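Side-chain contacts in transcriptional regulator, Crp/Fnr family (Eubacterium rectale ATCC 33656, PDB 3DV8), which probably regulates transcription as a Crp/Fnr-type factor, coupling a cyclic nucleotide-binding domain to a helix-turn-helix domain for DNA: residues A[113-116]-A[121-124]; A[83-88]-A[109-114]; A[20-25]-A[104-109]. One frame throughout, in Å; residues are numbered along the deposited sequence.

Interaction 1: A[113-116]-A[121-124]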
ATOM      1  N   GLY A 113     -20.071   9.495  11.408  1.00 55.46           N
ATOM      2  CA  GLY A 113     -20.586  10.275  12.545  1.00 55.36           C
ATOM      3  C   GLY A 113     -20.051   9.814  13.894  1.00 55.18           C
ATOM      4  O   GLY A 113     -19.610  10.639  14.682  1.00 55.94           O
ATOM      5  N   ILE A 114     -20.096   8.501  14.140  1.00 55.00           N
ATOM      6  CA  ILE A 114     -19.564   7.862  15.365  1.00 55.11           C
ATOM      7  C   ILE A 114     -18.040   8.061  15.479  1.00 55.24           C
ATOM      8  O   ILE A 114     -17.506   8.299  16.566  1.00 54.44           O
ATOM      9  CB  ILE A 114     -19.898   6.325  15.402  1.00 55.12           C
ATOM     10  CG1 ILE A 114     -21.410   6.097  15.568  1.00 55.40           C
ATOM     11  CG2 ILE A 114     -19.166   5.606  16.546  1.00 54.81           C
ATOM     12  CD1 ILE A 114     -21.841   4.647  15.482  1.00 54.53           C
HETATM   13  N   MSE A 115     -17.372   7.969  14.334  1.00 56.28           N
HETATM   14  CA  MSE A 115     -15.907   8.113  14.209  1.00 56.48           C
HETATM   15  C   MSE A 115     -15.414   9.538  14.561  1.00 56.75           C
HETATM   16  O   MSE A 115     -14.325   9.701  15.127  1.00 56.59           O
HETATM   17  CB  MSE A 115     -15.510   7.743  12.778  1.00 56.40           C
HETATM   18  CG  MSE A 115     -14.116   7.248  12.567  1.00 59.08           C
HETATM   19 SE   MSE A 115     -13.755   6.963  10.649  0.75 55.92          SE
HETATM   20  CE  MSE A 115     -15.314   6.603   9.995  1.00 56.91           C
ATOM     21  N   LYS A 116     -16.222  10.546  14.219  1.00 56.86           N
ATOM     22  CA  LYS A 116     -15.934  11.960  14.505  1.00 57.07           C
ATOM     23  C   LYS A 116     -15.806  12.227  16.010  1.00 56.65           C
ATOM     24  O   LYS A 116     -14.910  12.953  16.419  1.00 56.49           O
ATOM     25  CB  LYS A 116     -17.038  12.849  13.886  1.00 57.64           C
ATOM     26  CG  LYS A 116     -16.942  14.381  14.086  1.00 57.54           C
ATOM     27  CD  LYS A 116     -18.178  15.064  13.452  1.00 58.31           C
ATOM     28  CE  LYS A 116     -18.216  16.581  13.657  1.00 59.88           C
ATOM     29  NZ  LYS A 116     -18.323  16.981  15.090  1.00 59.79           N
ATOM     30  N   VAL A 121     -13.413   4.245  18.299  1.00 53.24           N
ATOM     31  CA  VAL A 121     -13.855   3.906  16.932  1.00 53.13           C
ATOM     32  C   VAL A 121     -12.874   4.482  15.894  1.00 53.46           C
ATOM     33  O   VAL A 121     -12.611   3.834  14.869  1.00 54.65           O
ATOM     34  CB  VAL A 121     -15.333   4.366  16.646  1.00 53.43           C
ATOM     35  CG1 VAL A 121     -15.735   4.141  15.193  1.00 50.18           C
ATOM     36  CG2 VAL A 121     -16.312   3.643  17.572  1.00 52.03           C
ATOM     37  N   ALA A 122     -12.354   5.688  16.151  1.00 52.94           N
ATOM     38  CA  ALA A 122     -11.340   6.320  15.284  1.00 52.85           C
ATOM     39  C   ALA A 122     -10.051   5.488  15.235  1.00 52.65           C
ATOM     40  O   ALA A 122      -9.539   5.207  14.151  1.00 52.43           O
ATOM     41  CB  ALA A 122     -11.029   7.709  15.761  1.00 52.51           C
ATOM     42  N   ASN A 123      -9.545   5.112  16.411  1.00 52.85           N
ATOM     43  CA  ASN A 123      -8.354   4.254  16.537  1.00 53.48           C
ATOM     44  C   ASN A 123      -8.582   2.848  15.987  1.00 53.71           C
ATOM     45  O   ASN A 123      -7.666   2.251  15.441  1.00 52.79           O
ATOM     46  CB  ASN A 123      -7.838   4.165  17.992  1.00 53.79           C
ATOM     47  CG  ASN A 123      -7.128   5.439  18.454  1.00 56.13           C
ATOM     48  OD1 ASN A 123      -7.487   6.545  18.067  1.00 59.13           O
ATOM     49  ND2 ASN A 123      -6.118   5.276  19.300  1.00 63.94           N
ATOM     50  N   TYR A 124      -9.792   2.317  16.146  1.00 54.80           N
ATOM     51  CA  TYR A 124     -10.115   1.011  15.583  1.00 55.34           C
ATOM     52  C   TYR A 124     -10.031   1.049  14.034  1.00 54.49           C
ATOM     53  O   TYR A 124      -9.519   0.110  13.419  1.00 53.36           O
ATOM     54  CB  TYR A 124     -11.484   0.512  16.065  1.00 56.91           C
ATOM     55  CG  TYR A 124     -11.772  -0.872  15.542  1.00 60.53           C
ATOM     56  CD1 TYR A 124     -11.199  -2.002  16.160  1.00 62.73           C
ATOM     57  CD2 TYR A 124     -12.570  -1.060  14.401  1.00 57.31           C
ATOM     58  CE1 TYR A 124     -11.432  -3.291  15.664  1.00 62.24           C
ATOM     59  CE2 TYR A 124     -12.803  -2.334  13.899  1.00 61.30           C
ATOM     60  CZ  TYR A 124     -12.234  -3.445  14.538  1.00 62.03           C
ATOM     61  OH  TYR A 124     -12.471  -4.699  14.040  1.00 67.06           O
TER

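Interaction 2: A[83-88]-A[109-114]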
ATOM      1  N   SER A  83     -14.840   4.148   1.417  1.00 58.25           N
ATOM      2  CA  SER A  83     -13.670   5.055   1.142  1.00 58.88           C
ATOM      3  C   SER A  83     -13.953   6.570   1.125  1.00 61.31           C
ATOM      4  O   SER A  83     -13.094   7.373   1.509  1.00 61.54           O
ATOM      5  CB  SER A  83     -12.970   4.690  -0.189  1.00 58.37           C
ATOM      6  OG  SER A  83     -12.257   3.472  -0.111  1.00 55.10           O
ATOM      7  N   CYS A  84     -15.147   6.940   0.670  1.00 63.51           N
ATOM      8  CA  CYS A  84     -15.577   8.340   0.601  1.00 65.87           C
ATOM      9  C   CYS A  84     -15.654   9.054   1.966  1.00 66.00           C
ATOM     10  O   CYS A  84     -15.638  10.282   1.998  1.00 66.02           O
ATOM     11  CB  CYS A  84     -16.935   8.449  -0.107  1.00 66.47           C
ATOM     12  SG  CYS A  84     -18.363   7.953   0.921  1.00 72.57           S
ATOM     13  N   ILE A  85     -15.754   8.304   3.074  1.00 66.73           N
ATOM     14  CA  ILE A  85     -15.756   8.899   4.426  1.00 67.77           C
ATOM     15  C   ILE A  85     -14.363   9.428   4.851  1.00 68.38           C
ATOM     16  O   ILE A  85     -14.265  10.032   5.915  1.00 68.10           O
ATOM     17  CB  ILE A  85     -16.377   7.952   5.545  1.00 67.56           C
ATOM     18  CG1 ILE A  85     -15.394   6.859   6.019  1.00 67.42           C
ATOM     19  CG2 ILE A  85     -17.734   7.407   5.102  1.00 66.80           C
ATOM     20  CD1 ILE A  85     -16.028   5.733   6.824  1.00 67.26           C
HETATM   21  N   MSE A  86     -13.310   9.168   4.057  1.00 69.26           N
HETATM   22  CA  MSE A  86     -11.948   9.678   4.281  1.00 70.98           C
HETATM   23  C   MSE A  86     -11.441  10.365   3.020  1.00 67.52           C
HETATM   24  O   MSE A  86     -11.133   9.697   2.035  1.00 67.29           O
HETATM   25  CB  MSE A  86     -11.023   8.530   4.656  1.00 70.92           C
HETATM   26  CG  MSE A  86     -11.308   7.977   6.037  1.00 74.08           C
HETATM   27 SE   MSE A  86     -10.995   6.065   6.132  0.75 82.46          SE
HETATM   28  CE  MSE A  86     -12.326   5.310   4.814  1.00 76.32           C
ATOM     29  N   ARG A  87     -11.361  11.699   3.071  1.00 65.26           N
ATOM     30  CA  ARG A  87     -10.884  12.524   1.950  1.00 63.10           C
ATOM     31  C   ARG A  87      -9.497  12.107   1.430  1.00 62.29           C
ATOM     32  O   ARG A  87      -9.272  12.110   0.224  1.00 62.28           O
ATOM     33  CB  ARG A  87     -10.874  14.012   2.339  1.00 62.82           C
ATOM     34  N   SER A  88      -8.601  11.705   2.333  1.00 61.40           N
ATOM     35  CA  SER A  88      -7.232  11.305   1.957  1.00 60.89           C
ATOM     36  C   SER A  88      -7.068   9.962   1.221  1.00 59.95           C
ATOM     37  O   SER A  88      -5.951   9.678   0.779  1.00 59.12           O
ATOM     38  CB  SER A  88      -6.302  11.358   3.170  1.00 60.47           C
ATOM     39  OG  SER A  88      -6.311  12.660   3.723  1.00 60.31           O
ATOM     40  N   GLU A 109     -22.399   7.203   6.384  1.00 55.11           N
ATOM     41  CA  GLU A 109     -22.756   8.435   7.135  1.00 55.59           C
ATOM     42  C   GLU A 109     -22.840   8.200   8.653  1.00 55.21           C
ATOM     43  O   GLU A 109     -22.373   9.028   9.435  1.00 55.52           O
ATOM     44  CB  GLU A 109     -24.043   9.127   6.604  1.00 56.33           C
ATOM     45  CG  GLU A 109     -25.419   8.390   6.727  1.00 59.83           C
ATOM     46  CD  GLU A 109     -25.722   7.381   5.604  1.00 65.64           C
ATOM     47  OE1 GLU A 109     -24.790   6.685   5.114  1.00 66.33           O
ATOM     48  OE2 GLU A 109     -26.916   7.279   5.220  1.00 67.91           O
ATOM     49  N   ILE A 110     -23.404   7.050   9.030  1.00 54.59           N
ATOM     50  CA  ILE A 110     -23.546   6.617  10.422  1.00 54.36           C
ATOM     51  C   ILE A 110     -22.202   6.294  11.051  1.00 55.18           C
ATOM     52  O   ILE A 110     -21.917   6.750  12.163  1.00 55.75           O
ATOM     53  CB  ILE A 110     -24.488   5.392  10.524  1.00 53.99           C
ATOM     54  CG1 ILE A 110     -25.923   5.854  10.277  1.00 54.15           C
ATOM     55  CG2 ILE A 110     -24.393   4.706  11.888  1.00 52.43           C
ATOM     56  CD1 ILE A 110     -26.852   4.753  10.016  1.00 55.92           C
ATOM     57  N   TYR A 111     -21.393   5.506  10.345  1.00 55.66           N
ATOM     58  CA  TYR A 111     -20.063   5.119  10.834  1.00 55.85           C
ATOM     59  C   TYR A 111     -19.142   6.354  10.957  1.00 56.26           C
ATOM     60  O   TYR A 111     -18.469   6.512  11.981  1.00 56.23           O
ATOM     61  CB  TYR A 111     -19.443   4.011   9.965  1.00 55.27           C
ATOM     62  CG  TYR A 111     -18.231   3.383  10.612  1.00 53.27           C
ATOM     63  CD1 TYR A 111     -18.357   2.321  11.518  1.00 53.31           C
ATOM     64  CD2 TYR A 111     -16.968   3.865  10.345  1.00 51.67           C
ATOM     65  CE1 TYR A 111     -17.228   1.744  12.131  1.00 51.91           C
ATOM     66  CE2 TYR A 111     -15.825   3.309  10.952  1.00 54.21           C
ATOM     67  CZ  TYR A 111     -15.962   2.247  11.843  1.00 52.83           C
ATOM     68  OH  TYR A 111     -14.846   1.699  12.434  1.00 52.95           O
ATOM     69  N   LYS A 112     -19.166   7.217   9.930  1.00 56.49           N
ATOM     70  CA  LYS A 112     -18.432   8.508   9.891  1.00 56.23           C
ATOM     71  C   LYS A 112     -18.774   9.397  11.093  1.00 55.44           C
ATOM     72  O   LYS A 112     -17.875   9.975  11.701  1.00 54.67           O
ATOM     73  CB  LYS A 112     -18.752   9.276   8.595  1.00 56.49           C
ATOM     74  CG  LYS A 112     -17.886  10.505   8.324  1.00 56.87           C
ATOM     75  CD  LYS A 112     -18.430  11.285   7.150  1.00 58.17           C
ATOM     76  CE  LYS A 112     -17.537  12.457   6.822  1.00 61.70           C
ATOM     77  NZ  LYS A 112     -18.233  13.408   5.909  1.00 65.10           N
ATOM     78  N   GLY A 113     -20.071   9.495  11.408  1.00 55.46           N
ATOM     79  CA  GLY A 113     -20.586  10.275  12.545  1.00 55.36           C
ATOM     80  C   GLY A 113     -20.051   9.814  13.894  1.00 55.18           C
ATOM     81  O   GLY A 113     -19.610  10.639  14.682  1.00 55.94           O
ATOM     82  N   ILE A 114     -20.096   8.501  14.140  1.00 55.00           N
ATOM     83  CA  ILE A 114     -19.564   7.862  15.365  1.00 55.11           C
ATOM     84  C   ILE A 114     -18.040   8.061  15.479  1.00 55.24           C
ATOM     85  O   ILE A 114     -17.506   8.299  16.566  1.00 54.44           O
ATOM     86  CB  ILE A 114     -19.898   6.325  15.402  1.00 55.12           C
ATOM     87  CG1 ILE A 114     -21.410   6.097  15.568  1.00 55.40           C
ATOM     88  CG2 ILE A 114     -19.166   5.606  16.546  1.00 54.81           C
ATOM     89  CD1 ILE A 114     -21.841   4.647  15.482  1.00 54.53           C
TER

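Interaction 3: A[20-25]-A[104-109]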
ATOM      1  N   LYS A  20     -26.951   1.326  19.604  1.00 51.67           N
ATOM      2  CA  LYS A  20     -28.316   1.440  19.083  1.00 51.17           C
ATOM      3  C   LYS A  20     -28.367   1.995  17.651  1.00 50.97           C
ATOM      4  O   LYS A  20     -29.158   1.505  16.828  1.00 50.99           O
ATOM      5  CB  LYS A  20     -29.174   2.331  19.982  1.00 51.19           C
ATOM      6  CG  LYS A  20     -30.636   2.017  19.854  1.00 53.11           C
ATOM      7  CD  LYS A  20     -31.528   3.198  20.118  1.00 54.84           C
ATOM      8  CE  LYS A  20     -32.963   2.722  20.162  1.00 56.77           C
ATOM      9  NZ  LYS A  20     -33.863   3.770  19.778  1.00 55.78           N
ATOM     10  N   LEU A  21     -27.546   3.016  17.374  1.00 50.30           N
ATOM     11  CA  LEU A  21     -27.506   3.660  16.054  1.00 50.38           C
ATOM     12  C   LEU A  21     -27.049   2.696  14.963  1.00 50.11           C
ATOM     13  O   LEU A  21     -27.603   2.709  13.865  1.00 50.17           O
ATOM     14  CB  LEU A  21     -26.612   4.907  16.066  1.00 50.25           C
ATOM     15  CG  LEU A  21     -26.648   5.824  14.833  1.00 50.50           C
ATOM     16  CD1 LEU A  21     -28.024   6.430  14.631  1.00 50.09           C
ATOM     17  CD2 LEU A  21     -25.617   6.930  14.978  1.00 51.06           C
ATOM     18  N   ILE A  22     -26.051   1.866  15.275  1.00 49.94           N
ATOM     19  CA  ILE A  22     -25.535   0.853  14.343  1.00 50.23           C
ATOM     20  C   ILE A  22     -26.545  -0.289  14.187  1.00 50.85           C
ATOM     21  O   ILE A  22     -26.872  -0.671  13.063  1.00 51.68           O
ATOM     22  CB  ILE A  22     -24.159   0.283  14.797  1.00 50.27           C
ATOM     23  CG1 ILE A  22     -23.084   1.381  14.787  1.00 49.74           C
ATOM     24  CG2 ILE A  22     -23.722  -0.869  13.889  1.00 49.64           C
ATOM     25  CD1 ILE A  22     -21.768   0.951  15.384  1.00 49.71           C
ATOM     26  N   SER A  23     -27.016  -0.819  15.318  1.00 50.83           N
ATOM     27  CA  SER A  23     -27.981  -1.925  15.360  1.00 51.00           C
ATOM     28  C   SER A  23     -29.262  -1.637  14.573  1.00 51.69           C
ATOM     29  O   SER A  23     -29.701  -2.468  13.788  1.00 52.42           O
ATOM     30  CB  SER A  23     -28.328  -2.273  16.815  1.00 50.68           C
ATOM     31  OG  SER A  23     -29.238  -3.349  16.909  1.00 51.34           O
ATOM     32  N   ASP A  24     -29.838  -0.457  14.771  1.00 52.31           N
ATOM     33  CA  ASP A  24     -31.079  -0.070  14.075  1.00 52.17           C
ATOM     34  C   ASP A  24     -30.908   0.303  12.602  1.00 51.89           C
ATOM     35  O   ASP A  24     -31.909   0.398  11.890  1.00 51.64           O
ATOM     36  CB  ASP A  24     -31.771   1.066  14.825  1.00 52.03           C
ATOM     37  CG  ASP A  24     -32.278   0.651  16.208  1.00 51.95           C
ATOM     38  OD1 ASP A  24     -32.296  -0.557  16.523  1.00 53.94           O
ATOM     39  OD2 ASP A  24     -32.679   1.543  16.989  1.00 51.21           O
ATOM     40  N   ASN A  25     -29.669   0.527  12.159  1.00 51.94           N
ATOM     41  CA  ASN A  25     -29.356   0.826  10.754  1.00 52.66           C
ATOM     42  C   ASN A  25     -28.523  -0.250  10.022  1.00 52.94           C
ATOM     43  O   ASN A  25     -28.036   0.005   8.918  1.00 52.78           O
ATOM     44  CB  ASN A  25     -28.708   2.206  10.661  1.00 52.89           C
ATOM     45  CG  ASN A  25     -29.656   3.319  11.075  1.00 53.68           C
ATOM     46  OD1 ASN A  25     -29.400   4.041  12.038  1.00 57.42           O
ATOM     47  ND2 ASN A  25     -30.767   3.449  10.358  1.00 51.98           N
ATOM     48  N   TRP A 104     -23.264  -7.806   6.608  1.00 57.17           N
ATOM     49  CA  TRP A 104     -23.964  -6.744   7.314  1.00 56.69           C
ATOM     50  C   TRP A 104     -23.276  -5.485   6.800  1.00 55.84           C
ATOM     51  O   TRP A 104     -22.049  -5.491   6.608  1.00 54.77           O
ATOM     52  CB  TRP A 104     -23.778  -6.798   8.823  1.00 57.22           C
ATOM     53  CG  TRP A 104     -24.534  -7.844   9.505  1.00 56.69           C
ATOM     54  CD1 TRP A 104     -25.878  -7.905   9.649  1.00 58.44           C
ATOM     55  CD2 TRP A 104     -23.994  -8.960  10.211  1.00 56.90           C
ATOM     56  NE1 TRP A 104     -26.223  -9.013  10.381  1.00 59.77           N
ATOM     57  CE2 TRP A 104     -25.084  -9.680  10.743  1.00 58.32           C
ATOM     58  CE3 TRP A 104     -22.690  -9.432  10.439  1.00 58.91           C
ATOM     59  CZ2 TRP A 104     -24.916 -10.857  11.493  1.00 58.68           C
ATOM     60  CZ3 TRP A 104     -22.519 -10.610  11.187  1.00 58.88           C
ATOM     61  CH2 TRP A 104     -23.631 -11.305  11.705  1.00 57.94           C
ATOM     62  N   ILE A 105     -24.057  -4.430   6.568  1.00 55.35           N
ATOM     63  CA  ILE A 105     -23.528  -3.137   6.143  1.00 55.15           C
ATOM     64  C   ILE A 105     -23.865  -2.083   7.211  1.00 54.81           C
ATOM     65  O   ILE A 105     -25.018  -1.963   7.618  1.00 54.98           O
ATOM     66  CB  ILE A 105     -24.089  -2.675   4.782  1.00 55.38           C
ATOM     67  CG1 ILE A 105     -24.032  -3.805   3.736  1.00 56.30           C
ATOM     68  CG2 ILE A 105     -23.317  -1.429   4.300  1.00 56.56           C
ATOM     69  CD1 ILE A 105     -24.489  -3.379   2.345  1.00 55.10           C
ATOM     70  N   ILE A 106     -22.845  -1.377   7.696  1.00 54.73           N
ATOM     71  CA  ILE A 106     -23.016  -0.243   8.599  1.00 54.89           C
ATOM     72  C   ILE A 106     -22.934   0.938   7.629  1.00 54.89           C
ATOM     73  O   ILE A 106     -21.871   1.136   7.041  1.00 54.89           O
ATOM     74  CB  ILE A 106     -21.885  -0.128   9.656  1.00 55.12           C
ATOM     75  CG1 ILE A 106     -21.800  -1.392  10.517  1.00 54.77           C
ATOM     76  CG2 ILE A 106     -22.109   1.109  10.546  1.00 54.22           C
ATOM     77  CD1 ILE A 106     -20.629  -1.376  11.478  1.00 54.51           C
ATOM     78  N   PRO A 107     -24.042   1.691   7.406  1.00 55.33           N
ATOM     79  CA  PRO A 107     -24.007   2.865   6.502  1.00 55.16           C
ATOM     80  C   PRO A 107     -22.852   3.840   6.792  1.00 54.74           C
ATOM     81  O   PRO A 107     -22.538   4.073   7.964  1.00 54.16           O
ATOM     82  CB  PRO A 107     -25.369   3.533   6.745  1.00 55.40           C
ATOM     83  CG  PRO A 107     -26.258   2.409   7.092  1.00 55.61           C
ATOM     84  CD  PRO A 107     -25.404   1.493   7.941  1.00 55.58           C
ATOM     85  N   ALA A 108     -22.232   4.363   5.727  1.00 54.59           N
ATOM     86  CA  ALA A 108     -21.057   5.244   5.814  1.00 54.35           C
ATOM     87  C   ALA A 108     -21.289   6.505   6.638  1.00 54.39           C
ATOM     88  O   ALA A 108     -20.473   6.823   7.501  1.00 54.12           O
ATOM     89  CB  ALA A 108     -20.554   5.604   4.429  1.00 53.47           C
ATOM     90  N   GLU A 109     -22.399   7.203   6.384  1.00 55.11           N
ATOM     91  CA  GLU A 109     -22.756   8.435   7.135  1.00 55.59           C
ATOM     92  C   GLU A 109     -22.840   8.200   8.653  1.00 55.21           C
ATOM     93  O   GLU A 109     -22.373   9.028   9.435  1.00 55.52           O
ATOM     94  CB  GLU A 109     -24.043   9.127   6.604  1.00 56.33           C
ATOM     95  CG  GLU A 109     -25.419   8.390   6.727  1.00 59.83           C
ATOM     96  CD  GLU A 109     -25.722   7.381   5.604  1.00 65.64           C
ATOM     97  OE1 GLU A 109     -24.790   6.685   5.114  1.00 66.33           O
ATOM     98  OE2 GLU A 109     -26.916   7.279   5.220  1.00 67.91           O
TER

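Interaction 1: A[113-116]-A[121-124]
The flat group that takes part where Met115 meets Ala122 is the backbone carbonyl of Met115, whose O is approached by the methyl CB of Ala122 at 3.9 Å. The setting is a helix-helix corner, in which short helix 108-117 ends and long helix 119-145 begins after a very brief link. The latter corresponds to the long helix that, in Crp/Fnr proteins, leaves the nucleotide-binding domain and pairs with its partner in the dimer. The backbones come closest at Met115 and Ala122, whose CA atoms are 5.0 Å apart. Residue 115 is modelled as selenomethionine; its CG, anti to the backbone N (chi1 -154°), lies 4.0 Å from Ala122 CA.

Branched side chains fill the inside of the corner. Val121 points its CB toward the other segment, and both of its methyl groups meet a single methyl of Ile114. That methyl, CG2, is swung to the Val121 side by a chi1 of -68°. The two branched groups cross obliquely. Val121 CG1 also rests against the backbone of Met115, 4.1 Å from its CA, so the valine spans two consecutive residues of the first helix.

Val121 also packs on Leu10 and Leu14 of the N-terminal region, and on Tyr111, a turn earlier in helix 108-117. The backbone N of Val121 is hydrogen-bonded to Ser118 OG. Ala122 faces the dimer interface, where its O accepts a hydrogen bond from Asn126 ND2 of the second subunit. Within the corner, the nearest methyl pair is Ile114 CG2 and Val121 CG2, 3.6 Å apart.

Interaction 2: A[83-88]-A[109-114]
Ile85 closes a 3-10 turn whose backbone passes segment 109-114 of helix 108-117 most nearly at Lys112, with 6.1 Å between the CA atoms of Ile85 and Lys112, and a bond from Met86 N to Ser83 O (3.1 Å) ties the turn together. The CB of Ile85 is directed at the helix, and this one side chain carries almost the whole contact from the loop side.

Two helix neighbours receive it in different ways. Lys112 offers the aliphatic part of its chain: its CB and CG lie beside the isoleucine, Lys112 CG being 4.1 Å from Ile85 CB, while Lys112 CB also touches Ile85 CG2. From there the lysine stretches out fully extended, and the two chains run alongside each other in opposite directions. Lys112 CE comes to 4.2 Å from Ile85 O. The extended chain carries NZ past the isoleucine, on an exposed residue at the edge of the contact.

Within the cyclic nucleotide-binding domain, residues 83-88 belong to the loop between strands 77-78 and 94-97. This loop probably corresponds to the region of the jelly roll that holds the phosphate-binding cassette in nucleotide-binding relatives, and the helix packed against it is the one that follows the barrel. Here the loop is further tied by the disulfide Cys84–Cys44, and its far end meets the second subunit, Ser88 OG bonding to Glu127 of that chain.

The other branch of Ile85 turns toward Tyr111. With chi1 at 79°, CG1 stands between the backbone N and the carbonyl carbon, and Ile85 CD1 comes obliquely to the phenol ring, 4.1 Å from Tyr111 CD2. Ile85 also packs on Ala108, one turn before Lys112. The phenol oxygen of Tyr111 is hydrogen-bonded to Thr125 OG1 on helix 119-145.

Interaction 3: A[20-25]-A[104-109]
The junction where strand 101-107 of the beta-barrel gives way to helix 108-117 is covered here by residues 20-25, at the C-terminal part of helix 16-23 and beyond. Ile22 and Ile106 form the apolar centre, their CA atoms 6.4 Å apart. In Ile22 a chi1 of -64° puts CG1 opposite the carbonyl carbon and turns CG2 to Ile106. This Ile22 methyl lies over the outer part of Ile106, 3.9 Å from CG1 and 4.0 Å from CD1, so that one branch of the first isoleucine meets the long arm of the second.

Beside this pair, the backbone takes over. Pro107, at the N-cap position of the helix, turns its ring toward the other segment, and the carbonyl O of Asn25 lies against it, 3.2 Å from Pro107 CD and 3.5 Å from Pro107 CG. The side chain of Asn25 adds its CB, 4.3 Å from Pro107 CG.

Backbone hydrogen bonds join Ile105 to Ile27 and Ile106 to Leu47, fixing strand 101-107 between two neighbours. A helix laid against the end of an antiparallel jelly-roll barrel in this manner is typical of the cyclic nucleotide-binding domain fold.

In the fold
Helix 108-117 relates all three contacts: interaction 3 packs on the strand end and N-cap that lead into it, interaction 2 lies along one flank and interaction 1 near its end. The centres of interactions 1 and 2 are about 9 Å apart, and that of interaction 3 is about 13 Å from each. Direct packing connects them: Met115 CE lies 3.4 Å from Ile85 CD1, and Ile114 CD1 lies 3.6 Å from Ile22 CG1. Barrel, N-terminal helix and long helix thus share one apolar cluster. Interactions 1 and 2 also lie beside the second subunit, so the packing adjoins the dimer interface. The loop of interaction 2 probably lies in the region that binds nucleotide in relatives.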